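Local coordinates for protein putative glycosyl hydrolase (Bacteroides thetaiotaomicron VPI-5482, PDB 3K11) that probably hydrolyses glycosidic bonds, though its substrate is not established, at residues Leu317-Ser322 against Phe386-Pro391; Arg102-Val107 against Ile155-Lys160; Glu228-Phe233 against Glu284-Arg289. All coordinates share one frame; numbering follows the deposited sequence.

Contact 2 is the buried one: two helices of the probable (alpha/alpha)6 barrel meet through methyl groups alone, with no hydrogen bond between the segments. Contact 3 also uses a helix and leans on apolar packing, a valine against a tyrosine ring and a glutamine chain, but its partner is a turn leading into helix 289-304, and it is only partly buried. Contact 1 differs most. It joins a turn to the last residues of the short helix 384-388, next to other subunits, and there a tyrosine-carboxylate hydrogen bond comes in beside the packing. All three reach helix 265-281, contacts 1 and 3 by packing and contact 2 by a salt bridge. Contacts 1 and 2 lie on opposite sides of the chain's centre.

Contact 1 (Leu317-Ser322 against Phe386-Pro391)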
loop_
_atom_site.group_PDB
_atom_site.type_symbol
_atom_site.label_atom_id
_atom_site.label_comp_id
_atom_site.label_asym_id
_atom_site.label_seq_id
_atom_site.Cartn_x
_atom_site.Cartn_y
_atom_site.Cartn_z
ATOM N N LEU A 317 -2.747 -2.804 -10.154
ATOM C CA LEU A 317 -2.881 -3.898 -9.187
ATOM C C LEU A 317 -2.392 -3.558 -7.815
ATOM O O LEU A 317 -2.996 -3.984 -6.783
ATOM C CB LEU A 317 -2.166 -5.123 -9.674
ATOM C CG LEU A 317 -2.786 -5.898 -10.840
ATOM C CD1 LEU A 317 -1.747 -6.896 -11.405
ATOM C CD2 LEU A 317 -4.104 -6.615 -10.425
ATOM N N ASP A 318 -1.307 -2.761 -7.801
ATOM C CA ASP A 318 -0.610 -2.400 -6.574
ATOM C C ASP A 318 -0.978 -1.021 -6.072
ATOM O O ASP A 318 -0.256 -0.438 -5.246
ATOM C CB ASP A 318 0.912 -2.517 -6.754
ATOM C CG ASP A 318 1.451 -1.671 -7.891
ATOM O OD1 ASP A 318 0.644 -1.239 -8.754
ATOM O OD2 ASP A 318 2.695 -1.467 -7.924
ATOM N N CYS A 319 -2.126 -0.520 -6.534
ATOM C CA CYS A 319 -2.658 0.794 -6.126
ATOM C C CYS A 319 -4.077 0.546 -5.631
ATOM O O CYS A 319 -5.014 0.470 -6.432
ATOM C CB CYS A 319 -2.672 1.761 -7.315
ATOM S SG CYS A 319 -1.004 2.119 -7.878
ATOM N N ASN A 320 -4.238 0.396 -4.305
ATOM C CA ASN A 320 -5.535 -0.005 -3.753
ATOM C C ASN A 320 -6.592 1.108 -3.752
ATOM O O ASN A 320 -7.722 0.882 -3.330
ATOM C CB ASN A 320 -5.396 -0.733 -2.405
ATOM C CG ASN A 320 -5.180 0.179 -1.244
ATOM O OD1 ASN A 320 -5.106 1.389 -1.408
ATOM N ND2 ASN A 320 -5.168 -0.395 -0.025
ATOM N N ASP A 321 -6.211 2.286 -4.249
ATOM C CA ASP A 321 -7.109 3.410 -4.437
ATOM C C ASP A 321 -7.564 3.539 -5.871
ATOM O O ASP A 321 -8.248 4.514 -6.225
ATOM C CB ASP A 321 -6.506 4.724 -3.901
ATOM C CG ASP A 321 -5.207 5.135 -4.581
ATOM O OD1 ASP A 321 -4.618 4.284 -5.292
ATOM O OD2 ASP A 321 -4.770 6.316 -4.377
ATOM N N SER A 322 -7.213 2.583 -6.714
ATOM C CA SER A 322 -7.666 2.586 -8.095
ATOM C C SER A 322 -8.907 1.670 -8.197
ATOM O O SER A 322 -9.119 0.794 -7.371
ATOM C CB SER A 322 -6.597 2.140 -9.088
ATOM O OG SER A 322 -6.162 0.808 -8.904
ATOM N N PHE A 386 -3.960 8.593 -16.250
ATOM C CA PHE A 386 -4.487 7.901 -17.418
ATOM C C PHE A 386 -5.118 6.569 -17.003
ATOM O O PHE A 386 -6.278 6.274 -17.329
ATOM C CB PHE A 386 -3.361 7.693 -18.431
ATOM C CG PHE A 386 -3.733 6.797 -19.590
ATOM C CD1 PHE A 386 -4.406 7.304 -20.674
ATOM C CD2 PHE A 386 -3.438 5.449 -19.567
ATOM C CE1 PHE A 386 -4.738 6.507 -21.718
ATOM C CE2 PHE A 386 -3.739 4.657 -20.663
ATOM C CZ PHE A 386 -4.418 5.196 -21.705
ATOM N N TYR A 387 -4.383 5.791 -16.224
ATOM C CA TYR A 387 -4.881 4.450 -15.857
ATOM C C TYR A 387 -6.044 4.526 -14.876
ATOM O O TYR A 387 -7.008 3.773 -14.964
ATOM C CB TYR A 387 -3.760 3.583 -15.309
ATOM C CG TYR A 387 -2.762 3.133 -16.363
ATOM C CD1 TYR A 387 -3.069 2.099 -17.240
ATOM C CD2 TYR A 387 -1.526 3.762 -16.512
ATOM C CE1 TYR A 387 -2.186 1.710 -18.231
ATOM C CE2 TYR A 387 -0.628 3.362 -17.495
ATOM C CZ TYR A 387 -0.952 2.325 -18.352
ATOM O OH TYR A 387 -0.071 1.907 -19.327
ATOM N N TYR A 388 -5.914 5.396 -13.898
ATOM C CA TYR A 388 -6.960 5.501 -12.863
ATOM C C TYR A 388 -8.310 5.904 -13.436
ATOM O O TYR A 388 -9.340 5.475 -12.912
ATOM C CB TYR A 388 -6.572 6.515 -11.792
ATOM C CG TYR A 388 -5.730 6.051 -10.641
ATOM C CD1 TYR A 388 -4.379 5.763 -10.812
ATOM C CD2 TYR A 388 -6.234 6.058 -9.333
ATOM C CE1 TYR A 388 -3.584 5.408 -9.745
ATOM C CE2 TYR A 388 -5.436 5.709 -8.254
ATOM C CZ TYR A 388 -4.117 5.397 -8.451
ATOM O OH TYR A 388 -3.317 5.104 -7.382
ATOM N N TYR A 389 -8.307 6.644 -14.542
ATOM C CA TYR A 389 -9.525 7.249 -15.076
ATOM C C TYR A 389 -10.019 6.613 -16.361
ATOM O O TYR A 389 -10.978 7.105 -16.942
ATOM C CB TYR A 389 -9.349 8.775 -15.279
ATOM C CG TYR A 389 -9.469 9.535 -14.010
ATOM C CD1 TYR A 389 -10.720 9.990 -13.574
ATOM C CD2 TYR A 389 -8.352 9.785 -13.208
ATOM C CE1 TYR A 389 -10.861 10.631 -12.369
ATOM C CE2 TYR A 389 -8.478 10.418 -11.976
ATOM C CZ TYR A 389 -9.743 10.862 -11.574
ATOM O OH TYR A 389 -9.903 11.572 -10.403
ATOM N N ARG A 390 -9.466 5.477 -16.733
ATOM C CA ARG A 390 -9.999 4.769 -17.933
ATOM C C ARG A 390 -11.469 4.486 -17.737
ATOM O O ARG A 390 -11.868 3.910 -16.720
ATOM C CB ARG A 390 -9.259 3.468 -18.183
ATOM C CG ARG A 390 -7.757 3.605 -18.548
ATOM C CD ARG A 390 -7.437 4.573 -19.639
ATOM N NE ARG A 390 -8.095 4.245 -20.908
ATOM C CZ ARG A 390 -8.612 5.135 -21.762
ATOM N NH1 ARG A 390 -8.601 6.426 -21.503
ATOM N NH2 ARG A 390 -9.182 4.700 -22.878
ATOM N N PRO A 391 -12.308 4.900 -18.685
ATOM C CA PRO A 391 -13.738 4.586 -18.559
ATOM C C PRO A 391 -14.077 3.118 -18.497
ATOM O O PRO A 391 -13.304 2.304 -19.000
ATOM C CB PRO A 391 -14.328 5.149 -19.854
ATOM C CG PRO A 391 -13.400 6.289 -20.198
ATOM C CD PRO A 391 -12.031 5.754 -19.859
#
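The Tyr388 ring carries this contact. Ser322 CB lies over one of its faces, 4.0 Å from the centroid and 17° off the normal, a CH-pi contact, while Asp321 CG sits at the edge in the ring plane. Cys319 CB comes in obliquely by the hydroxyl, 3.4 Å from Tyr388 OH. The setting is a turn and a helix end on a probable (alpha/alpha)6 barrel: a type I beta turn from Cys319 to Ser322, and the end of the short helix 384-388. Tyr388 OH donates to Asp321 OD1 at 2.6 Å, reaching the syn side but tilted 30° out of the carboxylate plane; the ring and carboxylate planes stand nearly perpendicular. An alanine at the Tyr388 position is likely to leave Asp321 OD1 without this donor and to uncover the Ser322 methylene, loosening the tie between turn and helix end.

The turn is in the midst of the trimer interface. Asn320 is hydrogen-bonded by its side chain to Asn320 of both neighbouring subunits, and Tyr388 packs on Gly309 of the second subunit. Just past the helix, Arg390 folds back so that its CD rests 3.7 Å above the centre of the Phe386 ring.

Ser322 closes the turn. Its OG, held between the backbone N and the carbonyl carbon (chi1 63°), turns back to the turn's first residue and also bonds to Leu316 N, while CB is left to meet the ring. Cys319 O is thereby gripped twice, by Ser322 N at 3.1 Å and, in the carbonyl plane, by Ser322 OG at 2.7 Å.

Contact 2 (Arg102-Val107 against Ile155-Lys160); sequences RYTDYV and IKLRLK. With EDO (1,2-ethanediol), chain P.
Val107 and Leu157 meet methyl to methyl where helix 101-128 passes helix 148-160, an arrangement consistent with the (alpha/alpha)6 barrel of glycoside hydrolase family 88. The contact between the segments is purely apolar. Leu157 points at the gap between Val107 and Thr104 and gives one branch to each: CD2 lies 3.7 Å from Val107 CG1, while CD1 only reaches Thr104 CG2 at 4.5 Å, a looser touch. With CG anti to the backbone N (chi1 -168°), the leucine stretches out across the interface, which carries its CD2 to the valine. Leu164, in the loop that follows, also packs on the leucine, and Ala95 of helix 82-98 packs on Thr104.

Polar links run outward from the pair instead of between the segments. Lys156 makes a salt bridge to Glu277 of helix 265-281, Arg102 pairs with Asp37 and Asp100, and Tyr106 OH bonds to Thr47 and Trp84. Each helix is thus tied to other parts of the barrel.

The last interaction is with a bound 1,2-ethanediol, probably from the crystallisation liquor; it is hydrogen-bonded to Glu162 N, and its O2 donates to Leu159 O at 2.9 Å.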
loop_
_atom_site.group_PDB
_atom_site.type_symbol
_atom_site.label_atom_id
_atom_site.label_comp_id
_atom_site.label_asym_id
_atom_site.label_seq_id
_atom_site.Cartn_x
_atom_site.Cartn_y
_atom_site.Cartn_z
ATOM N N ARG A 102 -24.036 -26.170 -27.493
ATOM C CA ARG A 102 -24.458 -24.862 -28.015
ATOM C C ARG A 102 -23.265 -23.911 -28.081
ATOM O O ARG A 102 -23.178 -23.065 -28.977
ATOM C CB ARG A 102 -25.540 -24.221 -27.147
ATOM C CG ARG A 102 -26.901 -24.951 -27.112
ATOM C CD ARG A 102 -27.883 -24.120 -26.279
ATOM N NE ARG A 102 -27.290 -23.838 -24.967
ATOM C CZ ARG A 102 -27.397 -22.699 -24.273
ATOM N NH1 ARG A 102 -28.109 -21.666 -24.702
ATOM N NH2 ARG A 102 -26.764 -22.590 -23.125
ATOM N N TYR A 103 -22.363 -24.035 -27.107
ATOM C CA TYR A 103 -21.210 -23.158 -27.046
ATOM C C TYR A 103 -20.301 -23.341 -28.263
ATOM O O TYR A 103 -19.894 -22.363 -28.890
ATOM C CB TYR A 103 -20.431 -23.360 -25.751
ATOM C CG TYR A 103 -21.185 -23.097 -24.468
ATOM C CD1 TYR A 103 -22.093 -22.066 -24.352
ATOM C CD2 TYR A 103 -20.938 -23.853 -23.344
ATOM C CE1 TYR A 103 -22.755 -21.832 -23.165
ATOM C CE2 TYR A 103 -21.576 -23.591 -22.139
ATOM C CZ TYR A 103 -22.464 -22.578 -22.052
ATOM O OH TYR A 103 -23.117 -22.320 -20.868
ATOM N N THR A 104 -20.010 -24.586 -28.621
ATOM C CA THR A 104 -19.188 -24.813 -29.807
ATOM C C THR A 104 -19.996 -24.602 -31.094
ATOM O O THR A 104 -19.423 -24.182 -32.110
ATOM C CB THR A 104 -18.467 -26.146 -29.806
ATOM O OG1 THR A 104 -19.305 -27.137 -29.232
ATOM C CG2 THR A 104 -17.129 -26.045 -29.026
ATOM N N ASP A 105 -21.307 -24.837 -31.065
ATOM C CA ASP A 105 -22.145 -24.538 -32.244
ATOM C C ASP A 105 -22.012 -23.064 -32.622
ATOM O O ASP A 105 -21.976 -22.704 -33.807
ATOM C CB ASP A 105 -23.617 -24.784 -31.973
ATOM C CG ASP A 105 -23.982 -26.275 -31.889
ATOM O OD1 ASP A 105 -23.128 -27.137 -32.200
ATOM O OD2 ASP A 105 -25.135 -26.550 -31.477
ATOM N N TYR A 106 -21.967 -22.205 -31.612
ATOM C CA TYR A 106 -21.782 -20.778 -31.837
ATOM C C TYR A 106 -20.486 -20.479 -32.560
ATOM O O TYR A 106 -20.447 -19.680 -33.481
ATOM C CB TYR A 106 -21.793 -20.051 -30.477
ATOM C CG TYR A 106 -21.505 -18.578 -30.542
ATOM C CD1 TYR A 106 -20.195 -18.104 -30.455
ATOM C CD2 TYR A 106 -22.529 -17.645 -30.646
ATOM C CE1 TYR A 106 -19.915 -16.756 -30.494
ATOM C CE2 TYR A 106 -22.248 -16.265 -30.686
ATOM C CZ TYR A 106 -20.926 -15.848 -30.616
ATOM O OH TYR A 106 -20.595 -14.529 -30.660
ATOM N N VAL A 107 -19.396 -21.084 -32.095
ATOM C CA VAL A 107 -18.086 -20.829 -32.662
ATOM C C VAL A 107 -18.033 -21.401 -34.064
ATOM O O VAL A 107 -17.545 -20.769 -34.994
ATOM C CB VAL A 107 -16.958 -21.402 -31.782
ATOM C CG1 VAL A 107 -15.609 -20.993 -32.349
ATOM C CG2 VAL A 107 -17.083 -20.862 -30.291
ATOM N N ILE A 155 -7.383 -22.257 -34.871
ATOM C CA ILE A 155 -6.522 -23.448 -34.782
ATOM C C ILE A 155 -7.089 -24.475 -33.785
ATOM O O ILE A 155 -7.273 -25.647 -34.120
ATOM C CB ILE A 155 -5.100 -23.063 -34.386
ATOM C CG1 ILE A 155 -4.414 -22.290 -35.529
ATOM C CG2 ILE A 155 -4.274 -24.316 -34.068
ATOM C CD1 ILE A 155 -3.172 -21.409 -34.997
ATOM N N LYS A 156 -7.460 -24.014 -32.588
ATOM C CA LYS A 156 -8.005 -24.897 -31.588
ATOM C C LYS A 156 -9.209 -25.676 -32.073
ATOM O O LYS A 156 -9.284 -26.898 -31.903
ATOM C CB LYS A 156 -8.391 -24.121 -30.347
ATOM C CG LYS A 156 -7.214 -23.634 -29.510
ATOM C CD LYS A 156 -7.724 -22.663 -28.483
ATOM C CE LYS A 156 -6.683 -22.250 -27.456
ATOM N NZ LYS A 156 -7.224 -21.254 -26.475
ATOM N N LEU A 157 -10.144 -24.998 -32.728
ATOM C CA LEU A 157 -11.339 -25.703 -33.186
ATOM C C LEU A 157 -11.070 -26.570 -34.413
ATOM O O LEU A 157 -11.571 -27.685 -34.510
ATOM C CB LEU A 157 -12.502 -24.741 -33.435
ATOM C CG LEU A 157 -13.884 -25.408 -33.638
ATOM C CD1 LEU A 157 -14.240 -26.304 -32.449
ATOM C CD2 LEU A 157 -14.959 -24.330 -33.801
ATOM N N ARG A 158 -10.247 -26.084 -35.337
ATOM C CA ARG A 158 -9.971 -26.884 -36.496
ATOM C C ARG A 158 -9.259 -28.182 -36.136
ATOM O O ARG A 158 -9.482 -29.220 -36.773
ATOM C CB ARG A 158 -9.185 -26.116 -37.546
ATOM C CG ARG A 158 -8.963 -26.946 -38.800
ATOM C CD ARG A 158 -8.672 -26.069 -40.000
ATOM N NE ARG A 158 -7.982 -26.900 -40.973
ATOM C CZ ARG A 158 -8.569 -27.823 -41.704
ATOM N NH1 ARG A 158 -9.887 -27.990 -41.676
ATOM N NH2 ARG A 158 -7.830 -28.581 -42.507
ATOM N N LEU A 159 -8.394 -28.148 -35.139
ATOM C CA LEU A 159 -7.750 -29.379 -34.701
ATOM C C LEU A 159 -8.743 -30.356 -34.077
ATOM O O LEU A 159 -8.465 -31.547 -34.025
ATOM C CB LEU A 159 -6.599 -29.084 -33.755
ATOM C CG LEU A 159 -5.372 -28.452 -34.438
ATOM C CD1 LEU A 159 -4.385 -27.926 -33.382
ATOM C CD2 LEU A 159 -4.658 -29.394 -35.414
ATOM N N LYS A 160 -9.905 -29.873 -33.653
ATOM C CA LYS A 160 -10.980 -30.742 -33.158
ATOM C C LYS A 160 -11.959 -31.141 -34.256
ATOM O O LYS A 160 -12.709 -32.102 -34.080
ATOM C CB LYS A 160 -11.733 -30.059 -32.029
ATOM C CG LYS A 160 -10.915 -29.791 -30.788
ATOM C CD LYS A 160 -11.737 -29.003 -29.770
ATOM C CE LYS A 160 -11.036 -28.921 -28.386
ATOM N NZ LYS A 160 -11.980 -28.780 -27.199
HETATM C C1 EDO P . -11.270 -34.378 -36.480
HETATM O O1 EDO P . -11.817 -33.731 -37.610
HETATM C C2 EDO P . -9.831 -33.919 -36.362
HETATM O O2 EDO P . -9.530 -34.028 -34.976
#

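Contact 3 (Glu228-Phe233 against Glu284-Arg289)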
loop_
_atom_site.group_PDB
_atom_site.type_symbol
_atom_site.label_atom_id
_atom_site.label_comp_id
_atom_site.label_asym_id
_atom_site.label_seq_id
_atom_site.Cartn_x
_atom_site.Cartn_y
_atom_site.Cartn_z
ATOM N N GLU A 228 9.975 -20.829 -30.683
ATOM C CA GLU A 228 9.683 -19.389 -30.849
ATOM C C GLU A 228 8.711 -18.903 -29.801
ATOM O O GLU A 228 8.901 -17.820 -29.241
ATOM C CB GLU A 228 9.159 -19.109 -32.245
ATOM C CG GLU A 228 8.925 -17.615 -32.560
ATOM C CD GLU A 228 10.197 -16.784 -32.538
ATOM O OE1 GLU A 228 11.320 -17.355 -32.562
ATOM O OE2 GLU A 228 10.064 -15.546 -32.519
ATOM N N ALA A 229 7.698 -19.707 -29.486
ATOM C CA ALA A 229 6.756 -19.333 -28.407
ATOM C C ALA A 229 7.462 -19.106 -27.072
ATOM O O ALA A 229 7.246 -18.094 -26.373
ATOM C CB ALA A 229 5.651 -20.390 -28.295
ATOM N N VAL A 230 8.348 -20.035 -26.720
ATOM C CA VAL A 230 9.154 -19.899 -25.496
ATOM C C VAL A 230 10.109 -18.686 -25.525
ATOM O O VAL A 230 10.247 -17.945 -24.544
ATOM C CB VAL A 230 9.905 -21.212 -25.187
ATOM C CG1 VAL A 230 10.921 -21.043 -24.037
ATOM C CG2 VAL A 230 8.858 -22.309 -24.799
ATOM N N LYS A 231 10.771 -18.501 -26.648
ATOM C CA LYS A 231 11.697 -17.390 -26.819
ATOM C C LYS A 231 10.984 -16.071 -26.620
ATOM O O LYS A 231 11.461 -15.187 -25.924
ATOM C CB LYS A 231 12.271 -17.455 -28.241
ATOM C CG LYS A 231 13.336 -16.394 -28.531
ATOM C CD LYS A 231 13.819 -16.409 -29.986
ATOM C CE LYS A 231 14.803 -15.187 -30.257
ATOM N NZ LYS A 231 14.834 -14.808 -31.677
ATOM N N GLN A 232 9.823 -15.908 -27.253
ATOM C CA GLN A 232 9.017 -14.706 -27.006
ATOM C C GLN A 232 8.697 -14.569 -25.544
ATOM O O GLN A 232 8.875 -13.507 -24.932
ATOM C CB GLN A 232 7.685 -14.804 -27.767
ATOM C CG GLN A 232 7.839 -14.694 -29.280
ATOM C CD GLN A 232 8.284 -13.339 -29.776
ATOM O OE1 GLN A 232 8.021 -12.332 -29.154
ATOM N NE2 GLN A 232 8.939 -13.329 -30.940
ATOM N N PHE A 233 8.185 -15.636 -24.971
ATOM C CA PHE A 233 7.773 -15.529 -23.552
ATOM C C PHE A 233 8.909 -15.003 -22.704
ATOM O O PHE A 233 8.739 -14.084 -21.917
ATOM C CB PHE A 233 7.297 -16.874 -23.020
ATOM C CG PHE A 233 6.670 -16.788 -21.644
ATOM C CD1 PHE A 233 7.455 -16.846 -20.478
ATOM C CD2 PHE A 233 5.308 -16.668 -21.499
ATOM C CE1 PHE A 233 6.880 -16.738 -19.230
ATOM C CE2 PHE A 233 4.723 -16.534 -20.178
ATOM C CZ PHE A 233 5.503 -16.564 -19.089
ATOM N N GLU A 284 5.572 -31.809 -21.181
ATOM C CA GLU A 284 5.930 -31.643 -19.788
ATOM C C GLU A 284 7.424 -31.742 -19.547
ATOM O O GLU A 284 7.893 -31.216 -18.563
ATOM C CB GLU A 284 5.203 -32.648 -18.925
ATOM C CG GLU A 284 3.705 -32.424 -19.018
ATOM C CD GLU A 284 2.986 -32.670 -17.719
ATOM O OE1 GLU A 284 3.389 -33.597 -16.978
ATOM O OE2 GLU A 284 2.008 -31.936 -17.454
ATOM N N ASP A 285 8.142 -32.322 -20.511
ATOM C CA ASP A 285 9.602 -32.411 -20.451
ATOM C C ASP A 285 10.309 -31.395 -21.354
ATOM O O ASP A 285 11.513 -31.541 -21.605
ATOM C CB ASP A 285 10.042 -33.835 -20.744
ATOM C CG ASP A 285 9.740 -34.273 -22.155
ATOM O OD1 ASP A 285 9.051 -33.544 -22.913
ATOM O OD2 ASP A 285 10.216 -35.386 -22.530
ATOM N N TYR A 286 9.597 -30.355 -21.786
ATOM C CA TYR A 286 10.198 -29.370 -22.655
ATOM C C TYR A 286 11.342 -28.723 -21.880
ATOM O O TYR A 286 11.157 -28.340 -20.710
ATOM C CB TYR A 286 9.180 -28.361 -23.158
ATOM C CG TYR A 286 9.744 -27.566 -24.308
ATOM C CD1 TYR A 286 9.761 -28.093 -25.565
ATOM C CD2 TYR A 286 10.275 -26.299 -24.117
ATOM C CE1 TYR A 286 10.316 -27.415 -26.641
ATOM C CE2 TYR A 286 10.824 -25.577 -25.202
ATOM C CZ TYR A 286 10.849 -26.152 -26.456
ATOM O OH TYR A 286 11.392 -25.526 -27.568
ATOM N N PRO A 287 12.517 -28.566 -22.526
ATOM C CA PRO A 287 13.673 -28.137 -21.719
ATOM C C PRO A 287 13.567 -26.766 -21.099
ATOM O O PRO A 287 14.131 -26.564 -20.031
ATOM C CB PRO A 287 14.857 -28.249 -22.709
ATOM C CG PRO A 287 14.289 -28.317 -24.013
ATOM C CD PRO A 287 12.914 -28.879 -23.912
ATOM N N GLN A 288 12.865 -25.823 -21.740
ATOM C CA GLN A 288 12.656 -24.513 -21.077
ATOM C C GLN A 288 11.353 -24.402 -20.230
ATOM O O GLN A 288 11.044 -23.332 -19.699
ATOM C CB GLN A 288 12.678 -23.397 -22.133
ATOM C CG GLN A 288 14.096 -23.004 -22.611
ATOM C CD GLN A 288 14.883 -24.166 -23.184
ATOM O OE1 GLN A 288 14.599 -24.656 -24.282
ATOM N NE2 GLN A 288 15.905 -24.615 -22.427
ATOM N N ARG A 289 10.588 -25.479 -20.101
ATOM C CA ARG A 289 9.359 -25.408 -19.326
ATOM C C ARG A 289 9.582 -24.934 -17.903
ATOM O O ARG A 289 8.771 -24.180 -17.389
ATOM C CB ARG A 289 8.613 -26.727 -19.349
ATOM C CG ARG A 289 7.211 -26.702 -18.643
ATOM C CD ARG A 289 6.578 -28.038 -18.764
ATOM N NE ARG A 289 5.216 -28.138 -18.245
ATOM C CZ ARG A 289 4.910 -28.374 -16.976
ATOM N NH1 ARG A 289 5.833 -28.407 -16.040
ATOM N NH2 ARG A 289 3.657 -28.508 -16.627
#
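Val230 is the one residue of 228-233 that touches the turn at 284-289; Glu228 and Gln232 are engaged elsewhere. Glu228, at the start, points away from the turn: its OE2 takes a hydrogen bond from Gln232 NE2 at 2.9 Å, one helical turn on, and a salt bridge from Arg183. Then comes Val230, which splits its two methyls between two partners. CG1, anti to the backbone N (chi1 171°), packs on the start of the Gln288 chain, 3.5 Å from CB and 4.0 Å from CG, and the two side chains cross at about a right angle. CG2 meets the Tyr286 ring obliquely, 3.8 Å from CE2, the side chains sliding past each other in opposite directions. The valine thus packs on the first and third residues of the type I beta turn from Tyr286 to Arg289, which is closed by Arg289 N to Tyr286 O at 3.0 Å; Pro287 CD lies over one face of the tyrosine ring. Further along, the Gln232 amide is well held: NE2 also reaches Gly187 O, and OE1 accepts from Phe189 N. Phe233 closes the segment, its ring packed on Met204 of helix 202-217 and on Ala275 and Leu278 of helix 265-281.

Helix 222-240 of the probable (alpha/alpha)6 barrel is therefore sandwiched: Ala229 and Phe233 pack on those two helices, while Val230 meets the turn that opens into helix 289-304.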